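Local atomic coordinates of enoyl-[acyl-carrier-protein] reductase [FMN] (PDB entry 5GVJ), a protein that probably catalyses the NADH-dependent reduction of enoyl-acyl carrier protein, using FMN as cofactor, as FabK-type enoyl reductases do in fatty-acid synthesis. Residues G20-G26 and I42-A47; P28-A32 and A56-L60; M141-I147 and H229-V233; G171-D175 and S280-I284. The protein carries 1 engineered substitution. One frame throughout, in Å; residues are numbered along the deposited sequence.

Contact 1. Residues G20-G26 and I42-A47; sequences GGMAWAG and IIGSGA
The methyl group of Ala47 lies obliquely over the rim of the Trp24 indole, Ala47 CB being 3.5 Å from each of Trp24 NE1, CE2 and CZ2. The first bond of Trp24 leads off from residues 42-47, but with CG anti to the carbonyl carbon, beside the backbone N (chi1 -60°), the indole comes back to Ala47. Ala23 continues the same apolar patch, its CB 4.3 Å from Ala47 CB. At the other end of the contact, Ile42 turns CG2 onto the backbone of Gly21, 3.7 Å from Gly21 CA.

Between these two ends the backbones meet directly. Gly44 N donates to Gly26 O at 2.8 Å. Gly21 O and Met22 O both face Gly44 CA, where any side chain would collide with them. Two waters complete the seam: water 1 joins Gly21 O to Gly46 N, and water 2 joins Gly44 O to Ala47 N. Gly21 and Ala23 bind FMN in another structure of this protein, though none is bound here; the contact therefore lies in the cofactor-binding loop.

Residues 20-26 lead from strand 17-18 into helix 28-36, while 42-47 run out of strand 41-44, the next strand of the barrel. Ile43 faces helix 50-63, Asn71 of strand 68-73 bonds to Ile43 and Ser45, and helix 260-265 packs on Trp24.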
loop_
_atom_site.group_PDB
_atom_site.type_symbol
_atom_site.label_atom_id
_atom_site.label_comp_id
_atom_site.label_asym_id
_atom_site.label_seq_id
_atom_site.Cartn_x
_atom_site.Cartn_y
_atom_site.Cartn_z
ATOM N N GLY A 20 1.767 11.747 13.762
ATOM C CA GLY A 20 2.888 11.974 12.862
ATOM C C GLY A 20 4.068 12.778 13.388
ATOM O O GLY A 20 5.227 12.383 13.212
ATOM N N GLY A 21 3.804 13.918 14.013
ATOM C CA GLY A 21 4.906 14.779 14.430
ATOM C C GLY A 21 5.599 15.488 13.282
ATOM O O GLY A 21 6.834 15.597 13.271
ATOM N N MET A 22 4.833 15.961 12.308
ATOM C CA MET A 22 5.369 16.795 11.247
ATOM C C MET A 22 5.743 18.174 11.800
ATOM O O MET A 22 5.245 18.611 12.842
ATOM C CB MET A 22 4.329 16.916 10.131
ATOM C CG MET A 22 4.789 17.578 8.853
ATOM S SD MET A 22 3.476 17.462 7.614
ATOM C CE MET A 22 2.111 18.328 8.399
ATOM N N ALA A 23 6.648 18.858 11.098
ATOM C CA ALA A 23 6.958 20.234 11.461
ATOM C C ALA A 23 5.704 21.094 11.355
ATOM O O ALA A 23 4.876 20.907 10.458
ATOM C CB ALA A 23 8.063 20.794 10.568
ATOM N N TRP A 24 5.555 22.018 12.308
ATOM C CA TRP A 24 4.440 22.963 12.374
ATOM C C TRP A 24 3.146 22.297 12.825
ATOM O O TRP A 24 2.461 22.838 13.694
ATOM C CB TRP A 24 4.241 23.685 11.037
ATOM C CG TRP A 24 5.448 24.454 10.630
ATOM C CD1 TRP A 24 6.301 24.162 9.606
ATOM C CD2 TRP A 24 5.970 25.626 11.267
ATOM N NE1 TRP A 24 7.310 25.094 9.554
ATOM C CE2 TRP A 24 7.129 26.004 10.562
ATOM C CE3 TRP A 24 5.556 26.407 12.353
ATOM C CZ2 TRP A 24 7.886 27.125 10.912
ATOM C CZ3 TRP A 24 6.309 27.519 12.699
ATOM C CH2 TRP A 24 7.460 27.867 11.979
ATOM N N ALA A 25 2.805 21.121 12.279
ATOM C CA ALA A 25 1.570 20.452 12.691
ATOM C C ALA A 25 1.746 19.643 13.969
ATOM O O ALA A 25 0.773 19.440 14.708
ATOM C CB ALA A 25 1.063 19.528 11.574
ATOM N N GLY A 26 2.959 19.146 14.225
ATOM C CA GLY A 26 3.244 18.412 15.446
ATOM C C GLY A 26 3.471 19.326 16.637
ATOM O O GLY A 26 4.576 19.375 17.184
ATOM N N ILE A 42 3.562 13.253 19.470
ATOM C CA ILE A 42 4.922 13.481 18.999
ATOM C C ILE A 42 5.061 14.945 18.632
ATOM O O ILE A 42 4.271 15.468 17.842
ATOM C CB ILE A 42 5.294 12.585 17.803
ATOM C CG1 ILE A 42 5.402 11.130 18.258
ATOM C CG2 ILE A 42 6.610 13.056 17.203
ATOM C CD1 ILE A 42 5.587 10.119 17.098
ATOM N N ILE A 43 6.036 15.613 19.242
ATOM C CA ILE A 43 6.354 16.999 18.922
ATOM C C ILE A 43 7.233 17.008 17.677
ATOM O O ILE A 43 8.289 16.369 17.649
ATOM C CB ILE A 43 7.074 17.680 20.100
ATOM C CG1 ILE A 43 6.143 17.793 21.307
ATOM C CG2 ILE A 43 7.606 19.045 19.676
ATOM C CD1 ILE A 43 6.870 18.209 22.600
ATOM N N GLY A 44 6.800 17.724 16.645
ATOM C CA GLY A 44 7.605 17.852 15.445
ATOM C C GLY A 44 8.585 19.001 15.551
ATOM O O GLY A 44 8.175 20.168 15.585
ATOM N N SER A 45 9.879 18.699 15.621
ATOM C CA SER A 45 10.887 19.729 15.831
ATOM C C SER A 45 11.512 20.209 14.528
ATOM O O SER A 45 12.478 20.976 14.568
ATOM C CB SER A 45 11.981 19.225 16.786
ATOM O OG SER A 45 12.875 18.321 16.153
ATOM N N GLY A 46 10.978 19.779 13.381
ATOM C CA GLY A 46 11.654 20.004 12.114
ATOM C C GLY A 46 12.008 21.454 11.856
ATOM O O GLY A 46 13.049 21.743 11.254
ATOM N N ALA A 47 11.160 22.381 12.312
ATOM C CA ALA A 47 11.367 23.813 12.130
ATOM C C ALA A 47 11.775 24.510 13.423
ATOM O O ALA A 47 11.645 25.732 13.533
ATOM C CB ALA A 47 10.103 24.466 11.570
HETATM O O HOH W 1 9.282 17.359 12.607
HETATM O O HOH W 2 8.595 22.260 13.989
#

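Contact 2. Residues P28-A32 and A56-L60; sequences PTLAA and AISEL
Leu60 and Pro28 are the main partners where two successive outer helices of the TIM barrel, 28-36 and 50-63, lie side by side around the parallel strands. The short segments have axes 9.1 Å apart at closest approach and cross at -42°, and no hydrogen bond joins them; the contact is van der Waals packing centred on Pro28 and Leu60.

From its root, Leu60 first sets CB beside Pro28 CB. With CG anti to the backbone N (chi1 -180°), the chain then carries on along helix 28-36 and brings CG 4.1 Å from Ala32 CB. The CD1 branch of Leu60 lies 3.6 Å from Ala31 CB and also comes up against Ala32 N. Strand 41-44 lies beneath: Ile43 touches Ala31, Ala56 and Leu60, filling the groove between the two helices from the barrel side. An alanine in place of Leu60 would probably leave a gap beside Ala31 and Ala32, since both are too short to reach across it.

Pro28 stands at the start of its helix with its ring turned to residues 56-60. Pro28 CG touches Ala56 CB at 3.5 Å, and Ala56 O lies against the same carbon. Glu59 crosses the proline on the outer side. Its CG sits between the backbone N and the carbonyl carbon (chi1 46°), which sends the extended chain obliquely across the proline, Glu59 CG 3.7 Å from Pro28 CB, and leaves Glu59 OE2 3.5 Å from Pro28 CG.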
loop_
_atom_site.group_PDB
_atom_site.type_symbol
_atom_site.label_atom_id
_atom_site.label_comp_id
_atom_site.label_asym_id
_atom_site.label_seq_id
_atom_site.Cartn_x
_atom_site.Cartn_y
_atom_site.Cartn_z
ATOM N N PRO A 28 2.879 20.873 20.573
ATOM C CA PRO A 28 2.621 20.299 21.906
ATOM C C PRO A 28 1.147 20.140 22.216
ATOM O O PRO A 28 0.771 19.213 22.941
ATOM C CB PRO A 28 3.284 21.302 22.862
ATOM C CG PRO A 28 4.302 21.996 22.036
ATOM C CD PRO A 28 3.799 22.020 20.620
ATOM N N THR A 29 0.289 21.014 21.684
ATOM C CA THR A 29 -1.134 20.897 21.976
ATOM C C THR A 29 -1.724 19.623 21.379
ATOM O O THR A 29 -2.511 18.930 22.037
ATOM C CB THR A 29 -1.900 22.118 21.454
ATOM O OG1 THR A 29 -1.435 23.302 22.117
ATOM C CG2 THR A 29 -3.330 21.969 21.818
ATOM N N LEU A 30 -1.380 19.311 20.129
ATOM C CA LEU A 30 -1.877 18.069 19.532
ATOM C C LEU A 30 -1.188 16.859 20.150
ATOM O O LEU A 30 -1.838 15.847 20.441
ATOM C CB LEU A 30 -1.670 18.084 18.016
ATOM C CG LEU A 30 -2.082 16.842 17.211
ATOM C CD1 LEU A 30 -3.496 16.337 17.576
ATOM C CD2 LEU A 30 -2.019 17.160 15.733
ATOM N N ALA A 31 0.125 16.954 20.375
ATOM C CA ALA A 31 0.859 15.841 20.971
ATOM C C ALA A 31 0.353 15.528 22.375
ATOM O O ALA A 31 0.181 14.361 22.739
ATOM C CB ALA A 31 2.354 16.161 20.987
ATOM N N ALA A 32 0.098 16.558 23.180
ATOM C CA ALA A 32 -0.397 16.310 24.530
ATOM C C ALA A 32 -1.748 15.612 24.496
ATOM O O ALA A 32 -2.035 14.748 25.333
ATOM C CB ALA A 32 -0.474 17.625 25.308
ATOM N N ALA A 56 8.499 23.754 23.973
ATOM C CA ALA A 56 7.483 22.821 23.519
ATOM C C ALA A 56 7.366 21.646 24.474
ATOM O O ALA A 56 6.256 21.254 24.860
ATOM C CB ALA A 56 7.816 22.343 22.105
ATOM N N ILE A 57 8.507 21.096 24.898
ATOM C CA ILE A 57 8.476 19.962 25.815
ATOM C C ILE A 57 7.838 20.375 27.131
ATOM O O ILE A 57 7.016 19.646 27.696
ATOM C CB ILE A 57 9.894 19.403 26.021
ATOM C CG1 ILE A 57 10.422 18.804 24.711
ATOM C CG2 ILE A 57 9.886 18.362 27.133
ATOM C CD1 ILE A 57 11.901 18.460 24.755
ATOM N N SER A 58 8.192 21.565 27.623
ATOM C CA SER A 58 7.633 22.048 28.882
ATOM C C SER A 58 6.118 22.188 28.805
ATOM O O SER A 58 5.401 21.776 29.727
ATOM C CB SER A 58 8.270 23.383 29.264
ATOM O OG SER A 58 7.803 23.782 30.539
ATOM N N GLU A 59 5.603 22.752 27.715
ATOM C CA GLU A 59 4.157 22.944 27.687
ATOM C C GLU A 59 3.413 21.635 27.493
ATOM O O GLU A 59 2.294 21.494 27.993
ATOM C CB GLU A 59 3.748 23.968 26.632
ATOM C CG GLU A 59 4.361 23.850 25.277
ATOM C CD GLU A 59 4.149 25.128 24.477
ATOM O OE1 GLU A 59 4.664 26.188 24.903
ATOM O OE2 GLU A 59 3.438 25.081 23.452
ATOM N N LEU A 60 4.010 20.650 26.801
ATOM C CA LEU A 60 3.367 19.339 26.751
ATOM C C LEU A 60 3.258 18.732 28.144
ATOM O O LEU A 60 2.204 18.202 28.519
ATOM C CB LEU A 60 4.123 18.391 25.804
ATOM C CG LEU A 60 3.527 16.983 25.669
ATOM C CD1 LEU A 60 3.755 16.425 24.272
ATOM C CD2 LEU A 60 4.109 16.016 26.696
#

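Contact 3. Residues M141-I147 and H229-V233; sequences MESGGHI and HPARV
Residues 145-146 and 231-233 pair as an edge strand and the central strand of a three-stranded antiparallel sheet, Gly145 and Arg232 as a hydrogen-bonded pair, His146 and Ala231 as a non-hydrogen-bonded pair. Gly145 N bonds to Arg232 O at 2.8 Å and Arg232 N to Gly145 O at 2.7 Å. Ile147 N adds a longer bond (3.2 Å) to Pro230 O.

This sheet stands apart from the barrel strands, and residues 141-147 lie in the connection that follows barrel strand 136-139; Gly144, which binds FMN in another structure of this protein, lies just before Gly145. Arg232 ties that connection down. Its CG is anti to the backbone N (chi1 -179°), and a bend at chi3 turns the guanidinium side-on to Met141 O. Arg232 NE (3.1 Å) and NH2 (3.0 Å) both donate to Met141 O, NE on a lone pair and NH2 from above the carbonyl plane. Arg232 NH1 bonds to Thr220 OG1 in the third strand. A leucine in place of Arg232 would probably leave Met141 O without either donor and residues 141-144 less firmly held. Met141 SD lies 3.6 Å from Arg232 NH2, and Met141 also packs on Met141 of the second subunit.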
loop_
_atom_site.group_PDB
_atom_site.type_symbol
_atom_site.label_atom_id
_atom_site.label_comp_id
_atom_site.label_asym_id
_atom_site.label_seq_id
_atom_site.Cartn_x
_atom_site.Cartn_y
_atom_site.Cartn_z
ATOM N N MET A 141 5.167 5.284 0.740
ATOM C CA MET A 141 5.142 6.508 -0.062
ATOM C C MET A 141 3.742 7.080 -0.273
ATOM O O MET A 141 3.633 8.146 -0.891
ATOM C CB MET A 141 5.798 6.249 -1.417
ATOM C CG MET A 141 5.164 5.118 -2.183
ATOM S SD MET A 141 3.975 5.767 -3.363
ATOM C CE MET A 141 5.096 6.492 -4.569
ATOM N N GLU A 142 2.677 6.432 0.206
ATOM C CA GLU A 142 1.372 7.088 0.182
ATOM C C GLU A 142 1.237 8.154 1.258
ATOM O O GLU A 142 0.226 8.863 1.284
ATOM C CB GLU A 142 0.228 6.079 0.353
ATOM C CG GLU A 142 0.440 5.028 1.453
ATOM C CD GLU A 142 1.046 3.743 0.899
ATOM O OE1 GLU A 142 2.233 3.760 0.517
ATOM O OE2 GLU A 142 0.321 2.729 0.816
ATOM N N SER A 143 2.208 8.273 2.154
ATOM C CA SER A 143 2.100 9.291 3.182
ATOM C C SER A 143 2.355 10.672 2.577
ATOM O O SER A 143 2.819 10.809 1.440
ATOM C CB SER A 143 3.064 8.995 4.330
ATOM O OG SER A 143 4.394 8.954 3.874
ATOM N N GLY A 144 2.014 11.715 3.352
ATOM C CA GLY A 144 2.272 13.074 2.927
ATOM C C GLY A 144 3.699 13.515 3.220
ATOM O O GLY A 144 4.439 12.891 3.984
ATOM N N GLY A 145 4.090 14.613 2.584
ATOM C CA GLY A 145 5.413 15.154 2.812
ATOM C C GLY A 145 6.462 14.373 2.048
ATOM O O GLY A 145 6.172 13.674 1.073
ATOM N N HIS A 146 7.705 14.496 2.500
ATOM C CA HIS A 146 8.791 13.806 1.816
ATOM C C HIS A 146 8.622 12.293 1.950
ATOM O O HIS A 146 8.264 11.781 3.013
ATOM C CB HIS A 146 10.141 14.269 2.366
ATOM C CG HIS A 146 10.430 15.717 2.101
ATOM N ND1 HIS A 146 10.378 16.682 3.086
ATOM C CD2 HIS A 146 10.745 16.368 0.954
ATOM C CE1 HIS A 146 10.658 17.862 2.561
ATOM N NE2 HIS A 146 10.886 17.699 1.269
ATOM N N ILE A 147 8.852 11.575 0.851
ATOM C CA ILE A 147 8.506 10.162 0.768
ATOM C C ILE A 147 9.631 9.379 0.110
ATOM O O ILE A 147 10.461 9.925 -0.618
ATOM C CB ILE A 147 7.205 9.937 -0.028
ATOM C CG1 ILE A 147 7.303 10.646 -1.382
ATOM C CG2 ILE A 147 5.999 10.383 0.776
ATOM C CD1 ILE A 147 6.282 10.184 -2.409
ATOM N N HIS A 229 14.053 15.167 -4.530
ATOM C CA HIS A 229 13.514 14.852 -3.211
ATOM C C HIS A 229 11.988 14.909 -3.218
ATOM O O HIS A 229 11.403 15.929 -2.850
ATOM C CB HIS A 229 14.071 15.813 -2.167
ATOM C CG HIS A 229 15.510 16.162 -2.380
ATOM N ND1 HIS A 229 16.540 15.312 -2.040
ATOM C CD2 HIS A 229 16.090 17.269 -2.902
ATOM C CE1 HIS A 229 17.694 15.881 -2.341
ATOM N NE2 HIS A 229 17.449 17.068 -2.865
ATOM N N PRO A 230 11.351 13.807 -3.615
ATOM C CA PRO A 230 9.896 13.823 -3.814
ATOM C C PRO A 230 9.145 14.089 -2.516
ATOM O O PRO A 230 9.589 13.722 -1.426
ATOM C CB PRO A 230 9.601 12.419 -4.351
ATOM C CG PRO A 230 10.700 11.575 -3.779
ATOM C CD PRO A 230 11.918 12.457 -3.771
ATOM N N ALA A 231 7.989 14.742 -2.647
ATOM C CA ALA A 231 7.128 15.032 -1.511
ATOM C C ALA A 231 5.679 15.022 -1.975
ATOM O O ALA A 231 5.365 15.541 -3.047
ATOM C CB ALA A 231 7.474 16.379 -0.872
ATOM N N ARG A 232 4.803 14.428 -1.169
ATOM C CA ARG A 232 3.394 14.300 -1.517
ATOM C C ARG A 232 2.607 15.437 -0.880
ATOM O O ARG A 232 2.649 15.620 0.342
ATOM C CB ARG A 232 2.821 12.956 -1.072
ATOM C CG ARG A 232 1.345 12.774 -1.441
ATOM C CD ARG A 232 0.855 11.383 -1.083
ATOM N NE ARG A 232 1.676 10.341 -1.701
ATOM C CZ ARG A 232 1.502 9.888 -2.937
ATOM N NH1 ARG A 232 0.536 10.391 -3.698
ATOM N NH2 ARG A 232 2.304 8.938 -3.418
ATOM N N VAL A 233 1.885 16.190 -1.712
ATOM C CA VAL A 233 1.061 17.295 -1.251
ATOM C C VAL A 233 -0.276 17.273 -1.984
ATOM O O VAL A 233 -0.434 16.648 -3.036
ATOM C CB VAL A 233 1.744 18.670 -1.450
ATOM C CG1 VAL A 233 3.005 18.781 -0.599
ATOM C CG2 VAL A 233 2.053 18.909 -2.922
#

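Contact 4. Residues G171-D175 and S280-I284; sequences GGIAD and SAGLI. With NA (sodium ion), chain C.
Ala174 points its methyl group at residues 280-284. Ala174 CB lies 4.0 Å from Ser280 CB and 4.1 Å from Ile284 CG1, with Leu283 CB a little further off. Ser280 CB also rests against the backbone of Gly172, and Leu283 CD1 approaches Gly172 O.

No direct hydrogen bond crosses here; water carries the polar link. Ser280 OG, set between its backbone N and carbonyl carbon (chi1 71°), meets two waters: water 3 at 3.0 Å, which accepts from Gly172 N, and water 4 at 3.2 Å, which donates to Ile173 O. The serine hydroxyl is thus connected to Gly172 N and Ile173 O.

Gly172 and Ser280 both bind FMN in another structure of this protein, though none is bound here. The loop 171-175 follows the seventh barrel strand, 167-170, and Thr194, another FMN-binding residue, packs on Ser280; in TIM-barrel flavoenzymes the loops after the seventh and eighth strands commonly hold the cofactor phosphate, consistent with this placement.

Further out, residues 280-283 form a 3-10 turn whose far side is fixed by a sodium ion. Ala281 O and Ile284 O each bind the ion at 2.3 Å, together with water 6 and the carbonyl oxygens of Ile212, Val213 and Ala215. On the 171-175 side of the contact, Asp175 occupies the N-cap of helix 176-185, its OD1 bonded to Gly178 N, while OD2 accepts a hydrogen bond from Asn157 of the second subunit and forms a salt bridge with Arg161 of that subunit.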
loop_
_atom_site.group_PDB
_atom_site.type_symbol
_atom_site.label_atom_id
_atom_site.label_comp_id
_atom_site.label_asym_id
_atom_site.label_seq_id
_atom_site.Cartn_x
_atom_site.Cartn_y
_atom_site.Cartn_z
ATOM N N GLY A 171 1.755 5.596 6.765
ATOM C CA GLY A 171 1.383 5.880 5.399
ATOM C C GLY A 171 0.153 5.101 4.990
ATOM O O GLY A 171 0.197 3.867 4.912
ATOM N N GLY A 172 -0.947 5.813 4.732
ATOM C CA GLY A 172 -2.185 5.208 4.284
ATOM C C GLY A 172 -3.091 4.694 5.379
ATOM O O GLY A 172 -4.108 4.065 5.076
ATOM N N ILE A 173 -2.773 4.942 6.645
ATOM C CA ILE A 173 -3.515 4.356 7.749
ATOM C C ILE A 173 -4.344 5.450 8.397
ATOM O O ILE A 173 -3.793 6.416 8.935
ATOM C CB ILE A 173 -2.578 3.693 8.766
ATOM C CG1 ILE A 173 -1.673 2.687 8.047
ATOM C CG2 ILE A 173 -3.404 2.994 9.832
ATOM C CD1 ILE A 173 -0.420 2.361 8.795
ATOM N N ALA A 174 -5.663 5.295 8.365
ATOM C CA ALA A 174 -6.517 6.283 9.012
ATOM C C ALA A 174 -7.696 5.665 9.751
ATOM O O ALA A 174 -8.576 6.411 10.200
ATOM C CB ALA A 174 -7.033 7.302 7.989
ATOM N N ASP A 175 -7.751 4.341 9.900
ATOM C CA ASP A 175 -8.908 3.709 10.527
ATOM C C ASP A 175 -8.517 2.330 11.054
ATOM O O ASP A 175 -7.384 1.866 10.874
ATOM C CB ASP A 175 -10.094 3.634 9.557
ATOM C CG ASP A 175 -9.742 2.948 8.251
ATOM O OD1 ASP A 175 -8.837 2.080 8.252
ATOM O OD2 ASP A 175 -10.375 3.280 7.228
ATOM N N SER A 280 -4.285 8.893 2.555
ATOM C CA SER A 280 -5.346 8.575 3.503
ATOM C C SER A 280 -6.309 9.735 3.726
ATOM O O SER A 280 -7.336 9.532 4.377
ATOM C CB SER A 280 -4.768 8.138 4.853
ATOM O OG SER A 280 -4.194 9.235 5.522
ATOM N N ALA A 281 -6.026 10.934 3.205
ATOM C CA ALA A 281 -7.031 11.998 3.295
ATOM C C ALA A 281 -8.337 11.581 2.627
ATOM O O ALA A 281 -9.418 11.963 3.085
ATOM C CB ALA A 281 -6.503 13.299 2.681
ATOM N N GLY A 282 -8.269 10.751 1.584
ATOM C CA GLY A 282 -9.490 10.284 0.947
ATOM C C GLY A 282 -10.330 9.364 1.805
ATOM O O GLY A 282 -11.485 9.095 1.458
ATOM N N LEU A 283 -9.778 8.874 2.910
ATOM C CA LEU A 283 -10.507 8.059 3.865
ATOM C C LEU A 283 -11.076 8.886 5.008
ATOM O O LEU A 283 -11.751 8.339 5.887
ATOM C CB LEU A 283 -9.586 6.980 4.435
ATOM C CG LEU A 283 -8.942 6.046 3.423
ATOM C CD1 LEU A 283 -7.870 5.197 4.110
ATOM C CD2 LEU A 283 -10.031 5.191 2.788
ATOM N N ILE A 284 -10.798 10.183 5.030
ATOM C CA ILE A 284 -11.168 11.055 6.137
ATOM C C ILE A 284 -12.287 11.972 5.656
ATOM O O ILE A 284 -12.101 12.762 4.720
ATOM C CB ILE A 284 -9.959 11.847 6.643
ATOM C CG1 ILE A 284 -8.952 10.887 7.296
ATOM C CG2 ILE A 284 -10.392 12.943 7.621
ATOM C CD1 ILE A 284 -7.561 11.468 7.413
HETATM NA NA NA C . -11.166 13.478 2.708
HETATM O O HOH W 3 -1.426 8.847 4.445
HETATM O O HOH W 4 -3.626 9.072 8.627
HETATM O O HOH W 5 -12.207 5.150 6.969
HETATM O O HOH W 6 -12.902 11.971 1.730
#

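In the fold
Along the chain, contacts 1 and 2 interlock through the first two strand-helix units, and contacts 3 and 4 interlock in the same way later. Contacts 1 and 2 touch, their centres 11 Å apart, through strand 41-44 and the helices before and after it: contact 2 is an outer packing layer, contact 1 a loop region. Contacts 3 and 4, with centres 14 Å apart, touch where Glu142 and Ser143 meet Gly171 and Gly172, and both reach the second subunit. Contacts 1, 3 and 4 all contain FMN-binding residues, so loops far apart in sequence build the cofactor site together; contact 2 holds none, and its centre is about 25 Å from that of contact 3, across the chain's centre.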